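Long-range contacts in hydrazine synthase subunit beta (Candidatus Kuenenia stuttgartiensis, PDB 5C2V), which forms part of the complex that condenses nitric oxide with ammonium to make hydrazine, and may modulate passage of the hydroxylamine intermediate between the active sites: residues B[326-334]-B[344-352]; B[271-282]-B[311-322]. One frame throughout, in Å; residues are numbered along the deposited sequence.

Contact 1 (B[326-334]-B[344-352]); sequences CLSPDGKFC and VTVIRTAVD
Cys334 and Ile347, a hydrogen-bonded antiparallel pair, lie near the open end of the hairpin of strands 333-338 and 343-348 in the last blade of the beta-propeller. Cys334 N reaches Ile347 O at 2.9 Å, and Ile347 N returns the bond to Cys334 O. On this buried face the CB atoms of the two residues sit alongside one another, and Thr349 CG2 packs on Cys334 CB at 4.0 Å. Tyr269 of strand 267-272, in the preceding blade, touches Leu327, Cys334 and Thr349 here.

Past the last strand pair, Thr349 keeps the two chains joined. Thr349 N points almost straight at Lys332 O (3.1 Å, 172° at the hydrogen), approaching from above the carbonyl plane. Its hydroxyl lies between the backbone N and the carbonyl carbon (chi1 66°), which carries Thr349 OG1 to a lone pair of Gly331 O at 2.8 Å. Val351 CG2 rests on the same carbonyl oxygen, so both side chains meet the end of the Ser328-Gly331 type I turn at one atom.

The other face is looser and partly open to solvent. Phe333 and Arg348 form the non-hydrogen-bonded pair; the bend at Arg348 chi2 (68°) lays CD against Phe333 CE1 at 3.6 Å, while the guanidinium stands oblique to the ring, too far for more than a weak cation-pi attraction. Arg348 NH1 adds a weak bond to Lys332 O, and Lys332 CE lies over a guanidinium face. Strand 343-348 pairs onward with an antiparallel strand of the gamma subunit, whose Ile6 packs on Phe333. Within the Ser328-Gly331 turn, Asp330 makes an Asx turn, OD1 taking Lys332 N at 3.2 Å from above the carboxylate plane.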
# COMPACT_ATOMS: atom_id res chain seq x y z
N CYS B 326 36.93 28.52 -19.02
CA CYS B 326 37.11 28.36 -20.47
C CYS B 326 37.57 26.95 -20.81
O CYS B 326 38.07 26.22 -19.96
CB CYS B 326 38.11 29.38 -21.01
SG CYS B 326 39.82 29.11 -20.51
N LEU B 327 37.39 26.56 -22.07
CA LEU B 327 37.74 25.22 -22.52
C LEU B 327 38.80 25.21 -23.60
O LEU B 327 38.94 26.16 -24.37
CB LEU B 327 36.49 24.49 -23.04
CG LEU B 327 35.47 23.98 -22.03
CD1 LEU B 327 34.23 23.49 -22.75
CD2 LEU B 327 36.07 22.87 -21.19
N SER B 328 39.56 24.12 -23.66
CA SER B 328 40.46 23.87 -24.78
C SER B 328 39.62 23.46 -25.98
O SER B 328 38.54 22.90 -25.82
CB SER B 328 41.48 22.79 -24.42
OG SER B 328 40.84 21.57 -24.10
N PRO B 329 40.11 23.74 -27.20
CA PRO B 329 39.35 23.44 -28.42
C PRO B 329 38.99 21.96 -28.57
O PRO B 329 38.02 21.64 -29.26
CB PRO B 329 40.29 23.88 -29.55
CG PRO B 329 41.65 23.98 -28.92
CD PRO B 329 41.40 24.39 -27.51
N ASP B 330 39.75 21.07 -27.94
CA ASP B 330 39.43 19.64 -27.97
C ASP B 330 38.45 19.27 -26.86
O ASP B 330 37.88 18.17 -26.86
CB ASP B 330 40.71 18.80 -27.86
CG ASP B 330 41.57 19.18 -26.66
OD1 ASP B 330 41.10 19.94 -25.80
OD2 ASP B 330 42.72 18.70 -26.59
N GLY B 331 38.25 20.18 -25.91
CA GLY B 331 37.28 20.00 -24.85
C GLY B 331 37.69 19.04 -23.75
O GLY B 331 36.86 18.65 -22.93
N LYS B 332 38.96 18.66 -23.72
CA LYS B 332 39.44 17.71 -22.72
C LYS B 332 39.96 18.39 -21.46
O LYS B 332 40.27 17.72 -20.47
CB LYS B 332 40.53 16.81 -23.32
CG LYS B 332 40.41 16.62 -24.82
CD LYS B 332 41.00 15.29 -25.27
CE LYS B 332 42.43 15.12 -24.80
NZ LYS B 332 43.02 13.83 -25.24
N PHE B 333 40.03 19.72 -21.48
CA PHE B 333 40.50 20.47 -20.32
C PHE B 333 39.69 21.74 -20.07
O PHE B 333 39.37 22.48 -21.01
CB PHE B 333 41.98 20.82 -20.47
CG PHE B 333 42.89 19.62 -20.42
CD1 PHE B 333 43.21 19.02 -19.22
CD2 PHE B 333 43.44 19.11 -21.59
CE1 PHE B 333 44.05 17.93 -19.18
CE2 PHE B 333 44.28 18.01 -21.55
CZ PHE B 333 44.58 17.42 -20.34
N CYS B 334 39.38 21.99 -18.81
CA CYS B 334 38.63 23.18 -18.41
C CYS B 334 39.42 24.00 -17.40
O CYS B 334 39.86 23.48 -16.37
CB CYS B 334 37.27 22.79 -17.82
SG CYS B 334 36.26 24.19 -17.29
N VAL B 344 44.73 29.67 -11.26
CA VAL B 344 43.85 29.00 -12.22
C VAL B 344 43.81 27.50 -11.97
O VAL B 344 44.85 26.84 -11.89
CB VAL B 344 44.30 29.25 -13.68
CG1 VAL B 344 43.46 28.42 -14.64
CG2 VAL B 344 44.20 30.73 -14.02
N THR B 345 42.60 26.96 -11.83
CA THR B 345 42.42 25.53 -11.63
C THR B 345 42.27 24.81 -12.96
O THR B 345 41.45 25.20 -13.80
CB THR B 345 41.20 25.23 -10.74
OG1 THR B 345 41.40 25.81 -9.44
CG2 THR B 345 41.00 23.73 -10.60
N VAL B 346 43.08 23.77 -13.15
CA VAL B 346 43.05 22.97 -14.37
C VAL B 346 42.30 21.66 -14.13
O VAL B 346 42.65 20.88 -13.25
CB VAL B 346 44.47 22.66 -14.87
CG1 VAL B 346 44.41 21.91 -16.19
CG2 VAL B 346 45.27 23.94 -15.01
N ILE B 347 41.26 21.43 -14.92
CA ILE B 347 40.39 20.28 -14.74
C ILE B 347 40.40 19.36 -15.96
O ILE B 347 40.24 19.82 -17.09
CB ILE B 347 38.93 20.71 -14.47
CG1 ILE B 347 38.89 21.86 -13.45
CG2 ILE B 347 38.09 19.53 -14.00
CD1 ILE B 347 37.51 22.42 -13.22
N ARG B 348 40.58 18.07 -15.73
CA ARG B 348 40.46 17.08 -16.79
C ARG B 348 38.99 16.67 -16.90
O ARG B 348 38.41 16.16 -15.95
CB ARG B 348 41.33 15.86 -16.50
CG ARG B 348 41.23 14.75 -17.54
CD ARG B 348 41.82 15.18 -18.87
NE ARG B 348 41.92 14.06 -19.81
CZ ARG B 348 41.02 13.77 -20.74
NH1 ARG B 348 39.94 14.52 -20.87
NH2 ARG B 348 41.20 12.73 -21.54
N THR B 349 38.40 16.91 -18.07
CA THR B 349 36.97 16.68 -18.25
C THR B 349 36.65 15.22 -18.53
O THR B 349 37.54 14.37 -18.56
CB THR B 349 36.41 17.54 -19.40
OG1 THR B 349 36.99 17.12 -20.64
CG2 THR B 349 36.73 19.01 -19.17
N ALA B 350 35.37 14.93 -18.72
CA ALA B 350 34.91 13.57 -18.99
C ALA B 350 35.27 13.13 -20.40
O ALA B 350 35.32 11.94 -20.70
CB ALA B 350 33.41 13.46 -18.76
N VAL B 351 35.51 14.11 -21.27
CA VAL B 351 35.86 13.84 -22.66
C VAL B 351 37.19 13.09 -22.76
O VAL B 351 38.18 13.47 -22.12
CB VAL B 351 35.95 15.14 -23.48
CG1 VAL B 351 36.22 14.84 -24.94
CG2 VAL B 351 34.67 15.95 -23.32
N ASP B 352 37.21 12.03 -23.56
CA ASP B 352 38.41 11.23 -23.74
C ASP B 352 38.62 10.87 -25.21
O ASP B 352 38.59 11.74 -26.08
CB ASP B 352 38.33 9.95 -22.89
CG ASP B 352 37.06 9.16 -23.14
OD1 ASP B 352 36.07 9.76 -23.61
OD2 ASP B 352 37.06 7.95 -22.87

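Contact 2 (B[271-282]-B[311-322]); sequences GVRGMHRVTILD and YLVARVPTGLGP
Two backbone hydrogen bonds of 2.9 Å, Val278 N to Val316 O and back from Val316 N to Val278 O, join strands 277-282 and 312-317, the outer half of a propeller blade. Ile280 N continues the pattern to Ala314 O. Ile280 O then takes Ala314 N at 3.0 Å and, weakly, Val313 N: a classic beta bulge that shifts the register before Asp282 N meets Tyr311 O. At the opposite end, His276 ND1 accepts Gly321 N at 3.1 Å. Leu320 CD2 covers the imidazole at 3.9 Å from its centroid, over the centre, and Gly274 O lies over the other face, toward the rim.

Further out, Arg277 and Arg315 run side by side with guanidinium planes 14° apart, Arg315 CD lying over the Arg277 group. Thr279 OG1 meets the edge of the Arg315 guanidinium in plane and bonds to Asp253, which also makes a salt bridge to Arg277; Asp248 pairs with Arg315. Leu281 CD2 fits against Leu312 CD1 at 3.7 Å and the edge of the Tyr311 ring, while on the other side of the sheet Ile280 CD1 touches Val316 CG2 at 3.9 Å. Pro322 packs against His276 CA through its CD.

Because His276 ND1 accepts, its NE2 probably carries the proton offered to Asp52 of the gamma subunit, and the aspartates flanking the two arginines probably offset their adjacent positive charges.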
# COMPACT_ATOMS: atom_id res chain seq x y z
N GLY B 271 31.19 28.10 -13.69
CA GLY B 271 31.91 28.61 -12.54
C GLY B 271 30.94 29.03 -11.46
O GLY B 271 30.06 29.86 -11.69
N VAL B 272 31.10 28.45 -10.28
CA VAL B 272 30.29 28.83 -9.12
C VAL B 272 31.18 29.58 -8.15
O VAL B 272 32.04 28.98 -7.48
CB VAL B 272 29.66 27.61 -8.43
CG1 VAL B 272 28.69 28.05 -7.36
CG2 VAL B 272 28.96 26.72 -9.45
N ARG B 273 30.94 30.88 -8.08
CA ARG B 273 31.83 31.83 -7.43
C ARG B 273 31.68 31.83 -5.92
O ARG B 273 32.66 31.89 -5.18
CB ARG B 273 31.56 33.23 -7.99
CG ARG B 273 32.67 34.24 -7.79
CD ARG B 273 32.26 35.59 -8.35
NE ARG B 273 33.39 36.50 -8.50
CZ ARG B 273 33.79 37.36 -7.57
NH1 ARG B 273 33.16 37.43 -6.41
NH2 ARG B 273 34.83 38.15 -7.81
N GLY B 274 30.43 31.77 -5.46
CA GLY B 274 30.15 31.76 -4.04
C GLY B 274 30.58 30.47 -3.38
O GLY B 274 31.11 30.47 -2.27
N MET B 275 30.34 29.36 -4.06
CA MET B 275 30.66 28.04 -3.53
C MET B 275 32.02 27.53 -3.99
O MET B 275 32.40 26.40 -3.68
CB MET B 275 29.58 27.03 -3.89
CG MET B 275 28.27 27.27 -3.15
SD MET B 275 28.51 27.52 -1.38
CE MET B 275 29.02 25.87 -0.88
N HIS B 276 32.74 28.35 -4.75
CA HIS B 276 34.11 28.04 -5.16
C HIS B 276 34.25 26.68 -5.85
O HIS B 276 35.11 25.88 -5.47
CB HIS B 276 35.05 28.07 -3.95
CG HIS B 276 34.79 29.20 -3.01
ND1 HIS B 276 34.87 30.52 -3.39
CD2 HIS B 276 34.45 29.21 -1.70
CE1 HIS B 276 34.59 31.30 -2.36
NE2 HIS B 276 34.33 30.53 -1.32
N ARG B 277 33.43 26.42 -6.86
CA ARG B 277 33.50 25.11 -7.51
C ARG B 277 32.98 25.15 -8.94
O ARG B 277 32.23 26.04 -9.30
CB ARG B 277 32.72 24.08 -6.70
CG ARG B 277 31.23 24.35 -6.63
CD ARG B 277 30.58 23.59 -5.48
NE ARG B 277 29.13 23.77 -5.46
CZ ARG B 277 28.35 23.41 -4.44
NH1 ARG B 277 28.88 22.87 -3.35
NH2 ARG B 277 27.04 23.61 -4.51
N VAL B 278 33.38 24.18 -9.76
CA VAL B 278 32.90 24.13 -11.13
C VAL B 278 31.83 23.06 -11.30
O VAL B 278 32.09 21.87 -11.09
CB VAL B 278 34.04 23.87 -12.13
CG1 VAL B 278 33.49 23.72 -13.54
CG2 VAL B 278 35.06 24.99 -12.07
N THR B 279 30.63 23.48 -11.67
CA THR B 279 29.53 22.55 -11.88
C THR B 279 29.46 22.11 -13.34
O THR B 279 29.28 22.93 -14.24
CB THR B 279 28.18 23.17 -11.46
OG1 THR B 279 28.11 23.26 -10.04
CG2 THR B 279 27.02 22.31 -11.95
N ILE B 280 29.61 20.81 -13.56
CA ILE B 280 29.57 20.24 -14.90
C ILE B 280 28.28 19.45 -15.11
O ILE B 280 27.96 18.54 -14.34
CB ILE B 280 30.78 19.32 -15.16
CG1 ILE B 280 32.07 20.01 -14.73
CG2 ILE B 280 30.83 18.90 -16.62
CD1 ILE B 280 33.30 19.14 -14.87
N LEU B 281 27.56 19.81 -16.17
CA LEU B 281 26.26 19.22 -16.48
C LEU B 281 26.27 18.49 -17.82
O LEU B 281 27.03 18.84 -18.72
CB LEU B 281 25.18 20.30 -16.49
CG LEU B 281 25.04 21.18 -15.24
CD1 LEU B 281 23.97 22.24 -15.46
CD2 LEU B 281 24.71 20.33 -14.02
N ASP B 282 25.39 17.50 -17.94
CA ASP B 282 25.25 16.74 -19.18
C ASP B 282 24.20 17.42 -20.05
O ASP B 282 23.02 17.46 -19.71
CB ASP B 282 24.85 15.29 -18.87
CG ASP B 282 24.94 14.37 -20.08
OD1 ASP B 282 24.45 14.75 -21.17
OD2 ASP B 282 25.50 13.27 -19.94
N TYR B 311 20.61 15.43 -14.48
CA TYR B 311 21.61 15.90 -15.44
C TYR B 311 22.97 16.31 -14.86
O TYR B 311 23.83 16.77 -15.60
CB TYR B 311 21.06 17.06 -16.28
CG TYR B 311 20.31 18.14 -15.53
CD1 TYR B 311 20.99 19.14 -14.85
CD2 TYR B 311 18.93 18.17 -15.53
CE1 TYR B 311 20.30 20.14 -14.18
CE2 TYR B 311 18.23 19.16 -14.86
CZ TYR B 311 18.93 20.14 -14.19
OH TYR B 311 18.23 21.13 -13.52
N LEU B 312 23.19 16.15 -13.55
CA LEU B 312 24.44 16.65 -12.98
C LEU B 312 25.57 15.65 -13.15
O LEU B 312 25.54 14.55 -12.60
CB LEU B 312 24.26 16.97 -11.49
CG LEU B 312 25.54 17.23 -10.69
CD1 LEU B 312 26.19 18.55 -11.07
CD2 LEU B 312 25.27 17.17 -9.19
N VAL B 313 26.57 16.04 -13.94
CA VAL B 313 27.77 15.22 -14.09
C VAL B 313 28.68 15.29 -12.87
O VAL B 313 29.02 14.26 -12.28
CB VAL B 313 28.58 15.64 -15.34
CG1 VAL B 313 29.85 14.81 -15.44
CG2 VAL B 313 27.74 15.50 -16.59
N ALA B 314 29.08 16.50 -12.49
CA ALA B 314 30.02 16.65 -11.38
C ALA B 314 30.01 18.04 -10.74
O ALA B 314 29.52 19.00 -11.32
CB ALA B 314 31.43 16.32 -11.85
N ARG B 315 30.55 18.13 -9.52
CA ARG B 315 30.94 19.41 -8.95
C ARG B 315 32.39 19.33 -8.47
O ARG B 315 32.70 18.60 -7.53
CB ARG B 315 30.01 19.81 -7.80
CG ARG B 315 28.57 20.07 -8.23
CD ARG B 315 27.74 20.60 -7.08
NE ARG B 315 26.37 20.90 -7.50
CZ ARG B 315 25.29 20.44 -6.88
NH1 ARG B 315 25.41 19.66 -5.81
NH2 ARG B 315 24.08 20.75 -7.32
N VAL B 316 33.26 20.09 -9.13
CA VAL B 316 34.70 19.97 -8.93
C VAL B 316 35.28 21.09 -8.07
O VAL B 316 35.05 22.27 -8.36
CB VAL B 316 35.43 19.94 -10.28
CG1 VAL B 316 36.87 19.51 -10.10
CG2 VAL B 316 34.72 19.00 -11.25
N PRO B 317 36.02 20.73 -7.01
CA PRO B 317 36.71 21.69 -6.14
C PRO B 317 37.60 22.66 -6.91
O PRO B 317 38.30 22.26 -7.83
CB PRO B 317 37.56 20.79 -5.23
CG PRO B 317 36.81 19.50 -5.19
CD PRO B 317 36.21 19.34 -6.56
N THR B 318 37.56 23.93 -6.51
CA THR B 318 38.30 24.98 -7.19
C THR B 318 38.94 25.90 -6.15
O THR B 318 38.77 25.69 -4.95
CB THR B 318 37.38 25.79 -8.14
OG1 THR B 318 36.42 24.91 -8.73
CG2 THR B 318 38.17 26.45 -9.26
N GLY B 319 39.67 26.91 -6.61
CA GLY B 319 40.17 27.95 -5.73
C GLY B 319 39.03 28.88 -5.35
O GLY B 319 37.88 28.66 -5.73
N LEU B 320 39.34 29.93 -4.60
CA LEU B 320 38.31 30.85 -4.13
C LEU B 320 37.92 31.85 -5.21
O LEU B 320 38.77 32.48 -5.83
CB LEU B 320 38.79 31.57 -2.87
CG LEU B 320 39.32 30.64 -1.76
CD1 LEU B 320 39.65 31.43 -0.50
CD2 LEU B 320 38.33 29.53 -1.46
N GLY B 321 36.61 32.00 -5.42
CA GLY B 321 36.07 32.91 -6.42
C GLY B 321 36.31 32.59 -7.89
O GLY B 321 36.87 33.43 -8.61
N PRO B 322 35.90 31.40 -8.36
CA PRO B 322 36.05 31.07 -9.78
C PRO B 322 35.04 31.81 -10.66
O PRO B 322 34.02 31.25 -11.06
CB PRO B 322 35.79 29.56 -9.81
CG PRO B 322 34.88 29.32 -8.67
CD PRO B 322 35.25 30.31 -7.60

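Overall arrangement
Following the chain from its N terminus, five four-stranded blades precede contact 2, which closes the long, mostly helical excursion 283-310 and completes the sixth blade with strand 312-317. Strand 322-327 then opens the seventh blade, and contact 1 closes its short hairpin near the C terminus. The two contacts lie in series, neither enclosing nor crossing the other, with centres about 13 Å apart. They meet where adjacent blades pack: Ile347 CD1 lies 3.7 Å from Val278 CG2, and Thr345 touches Thr318. Cys326 and Val344 also touch Ile18 of the first blade, so the ring closes here, between the seventh blade and the first.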